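Local coordinates for microcompartments protein (Halothece sp. PCC 7418, PDB 5VGU) that probably serves as a hexamer-forming shell protein of the beta-carboxysome, a bacterial microcompartment, and can form mixed hexamers with a related shell protein, at residues 22-27 with 43-48. Numbering follows the deposited sequence.
Sequences DAMVKT and FTIIIR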
loop_
_atom_site.group_PDB
_atom_site.type_symbol
_atom_site.label_atom_id
_atom_site.label_comp_id
_atom_site.label_asym_id
_atom_site.label_seq_id
_atom_site.Cartn_x
_atom_site.Cartn_y
_atom_site.Cartn_z
ATOM N N ASP A 22 -3.429 -21.512 -12.552
ATOM C CA ASP A 22 -3.539 -22.308 -13.768
ATOM C C ASP A 22 -3.674 -23.795 -13.440
ATOM O O ASP A 22 -4.497 -24.497 -14.034
ATOM C CB ASP A 22 -2.336 -22.045 -14.661
ATOM C CG ASP A 22 -2.509 -22.608 -16.045
ATOM O OD1 ASP A 22 -3.404 -22.144 -16.794
ATOM O OD2 ASP A 22 -1.749 -23.543 -16.353
ATOM N N ALA A 23 -2.893 -24.291 -12.483
ATOM C CA ALA A 23 -3.012 -25.698 -12.102
ATOM C C ALA A 23 -4.383 -26.001 -11.518
ATOM O O ALA A 23 -4.974 -27.050 -11.802
ATOM C CB ALA A 23 -1.906 -26.072 -11.118
ATOM N N MET A 24 -4.915 -25.087 -10.707
ATOM C CA MET A 24 -6.201 -25.323 -10.056
ATOM C C MET A 24 -7.304 -25.521 -11.076
ATOM O O MET A 24 -8.040 -26.521 -11.026
ATOM C CB MET A 24 -6.537 -24.145 -9.135
ATOM C CG MET A 24 -5.781 -24.118 -7.847
ATOM S SD MET A 24 -6.030 -22.526 -7.024
ATOM C CE MET A 24 -5.639 -22.940 -5.333
ATOM N N VAL A 25 -7.434 -24.586 -12.021
ATOM C CA VAL A 25 -8.560 -24.644 -12.945
ATOM C C VAL A 25 -8.346 -25.707 -14.015
ATOM O O VAL A 25 -9.318 -26.161 -14.634
ATOM C CB VAL A 25 -8.837 -23.285 -13.610
ATOM C CG1 VAL A 25 -9.284 -22.279 -12.551
ATOM C CG2 VAL A 25 -7.619 -22.770 -14.394
ATOM N N LYS A 26 -7.110 -26.154 -14.221
ATOM C CA LYS A 26 -6.887 -27.250 -15.149
ATOM C C LYS A 26 -7.124 -28.618 -14.521
ATOM O O LYS A 26 -7.304 -29.591 -15.261
ATOM C CB LYS A 26 -5.467 -27.179 -15.713
ATOM C CG LYS A 26 -5.309 -26.131 -16.794
ATOM C CD LYS A 26 -3.887 -26.012 -17.214
ATOM C CE LYS A 26 -3.764 -25.067 -18.406
ATOM N NZ LYS A 26 -2.336 -24.763 -18.671
ATOM N N THR A 27 -7.113 -28.736 -13.190
ATOM C CA THR A 27 -7.226 -30.046 -12.553
ATOM C C THR A 27 -8.555 -30.294 -11.870
ATOM O O THR A 27 -9.014 -31.437 -11.856
ATOM C CB THR A 27 -6.115 -30.274 -11.516
ATOM O OG1 THR A 27 -6.284 -29.386 -10.412
ATOM C CG2 THR A 27 -4.743 -30.065 -12.122
ATOM N N PHE A 43 0.088 -12.368 -2.817
ATOM C CA PHE A 43 -1.062 -12.389 -3.708
ATOM C C PHE A 43 -1.950 -13.556 -3.298
ATOM O O PHE A 43 -1.453 -14.651 -3.015
ATOM C CB PHE A 43 -0.647 -12.531 -5.164
ATOM C CG PHE A 43 0.113 -11.338 -5.699
ATOM C CD1 PHE A 43 1.465 -11.209 -5.486
ATOM C CD2 PHE A 43 -0.550 -10.350 -6.390
ATOM C CE1 PHE A 43 2.157 -10.114 -5.956
ATOM C CE2 PHE A 43 0.148 -9.249 -6.891
ATOM C CZ PHE A 43 1.494 -9.138 -6.666
ATOM N N THR A 44 -3.252 -13.305 -3.240
ATOM C CA THR A 44 -4.252 -14.293 -2.857
ATOM C C THR A 44 -5.120 -14.616 -4.063
ATOM O O THR A 44 -5.572 -13.707 -4.758
ATOM C CB THR A 44 -5.159 -13.771 -1.718
ATOM O OG1 THR A 44 -4.381 -13.118 -0.712
ATOM C CG2 THR A 44 -5.965 -14.877 -1.093
ATOM N N ILE A 45 -5.410 -15.897 -4.288
ATOM C CA ILE A 45 -6.386 -16.266 -5.303
ATOM C C ILE A 45 -7.513 -17.040 -4.629
ATOM O O ILE A 45 -7.313 -17.684 -3.597
ATOM C CB ILE A 45 -5.781 -17.078 -6.465
ATOM C CG1 ILE A 45 -4.896 -18.232 -5.945
ATOM C CG2 ILE A 45 -5.009 -16.140 -7.409
ATOM C CD1 ILE A 45 -4.409 -19.156 -7.033
ATOM N N ILE A 46 -8.698 -16.980 -5.241
ATOM C CA ILE A 46 -9.922 -17.560 -4.695
ATOM C C ILE A 46 -10.585 -18.385 -5.790
ATOM O O ILE A 46 -10.863 -17.879 -6.886
ATOM C CB ILE A 46 -10.897 -16.488 -4.172
ATOM C CG1 ILE A 46 -10.231 -15.643 -3.069
ATOM C CG2 ILE A 46 -12.156 -17.136 -3.634
ATOM C CD1 ILE A 46 -9.590 -14.404 -3.590
ATOM N N ILE A 47 -10.893 -19.634 -5.478
ATOM C CA ILE A 47 -11.617 -20.493 -6.399
ATOM C C ILE A 47 -12.917 -20.917 -5.727
ATOM O O ILE A 47 -13.022 -20.940 -4.502
ATOM C CB ILE A 47 -10.824 -21.745 -6.849
ATOM C CG1 ILE A 47 -10.359 -22.558 -5.637
ATOM C CG2 ILE A 47 -9.649 -21.359 -7.708
ATOM C CD1 ILE A 47 -9.798 -23.928 -5.985
ATOM N N ARG A 48 -13.904 -21.257 -6.556
ATOM C CA ARG A 48 -15.173 -21.808 -6.104
ATOM C C ARG A 48 -15.495 -23.064 -6.892
ATOM O O ARG A 48 -15.151 -23.187 -8.075
ATOM C CB ARG A 48 -16.321 -20.824 -6.282
ATOM C CG ARG A 48 -16.124 -19.480 -5.552
ATOM C CD ARG A 48 -16.123 -19.625 -4.015
ATOM N NE ARG A 48 -17.395 -20.116 -3.512
ATOM C CZ ARG A 48 -18.468 -19.380 -3.253
ATOM N NH1 ARG A 48 -18.470 -18.067 -3.431
ATOM N NH2 ARG A 48 -19.574 -19.977 -2.826
#
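Met24 reaches from helix 14-27 into the hydrophobic core of the BMC fold, where its sulfur meets Ile45 and Ile47 of strand 42-49. This alpha/beta domain packs helices 14-27 and 51-65 on one face of a four-stranded antiparallel sheet, and the contact joins helix to sheet by apolar side chains alone, with no hydrogen bond across it. Met24 SD lies 3.7 Å from Ile45 CD1, the two side chains approaching tip to tip, and 3.9 Å from Ile47 CG2, where they meet at a slant. Methionine suits the place because its long unbranched chain, extended beyond CG, covers much of the 8.1 Å between Met24 CA and Ile47 CA; CG stands anti to the carbonyl carbon (chi1 -76°). Strand alternation turns Ile45 and Ile47 to the helix and Ile46 to the other face of the sheet, against Val6 and Val33. Both helix-facing isoleucines place CG1 between their backbone N and carbonyl carbon, with CD1 anti to CA (chi2 173° in Ile45), which extends the longer branch toward the helix; beta-branched residues also favour the extended backbone of a strand. Met58 of helix 51-65 and Leu9 of strand 5-12 also touch Met24, while Ile45 also touches Ala20 and Ala21 of helix 14-27, where small side chains suit close packing. The helix's other side serves the hexamer: Asp22 OD1 accepts a bond from the backbone N of His83 of a neighbouring subunit, and Lys26 NZ donates to Arg81 O of that same subunit. One turn apart, the two side chains also form a salt bridge, Lys26 NZ lying 2.7 Å from Asp22 OD2 on its syn lone pair. At the helix's last turn, threonine's short side chain can fold back onto its own helix: Thr27 OG1 donates to Ala23 O at 3.0 Å, the hydroxyl 32° out of the carbonyl plane.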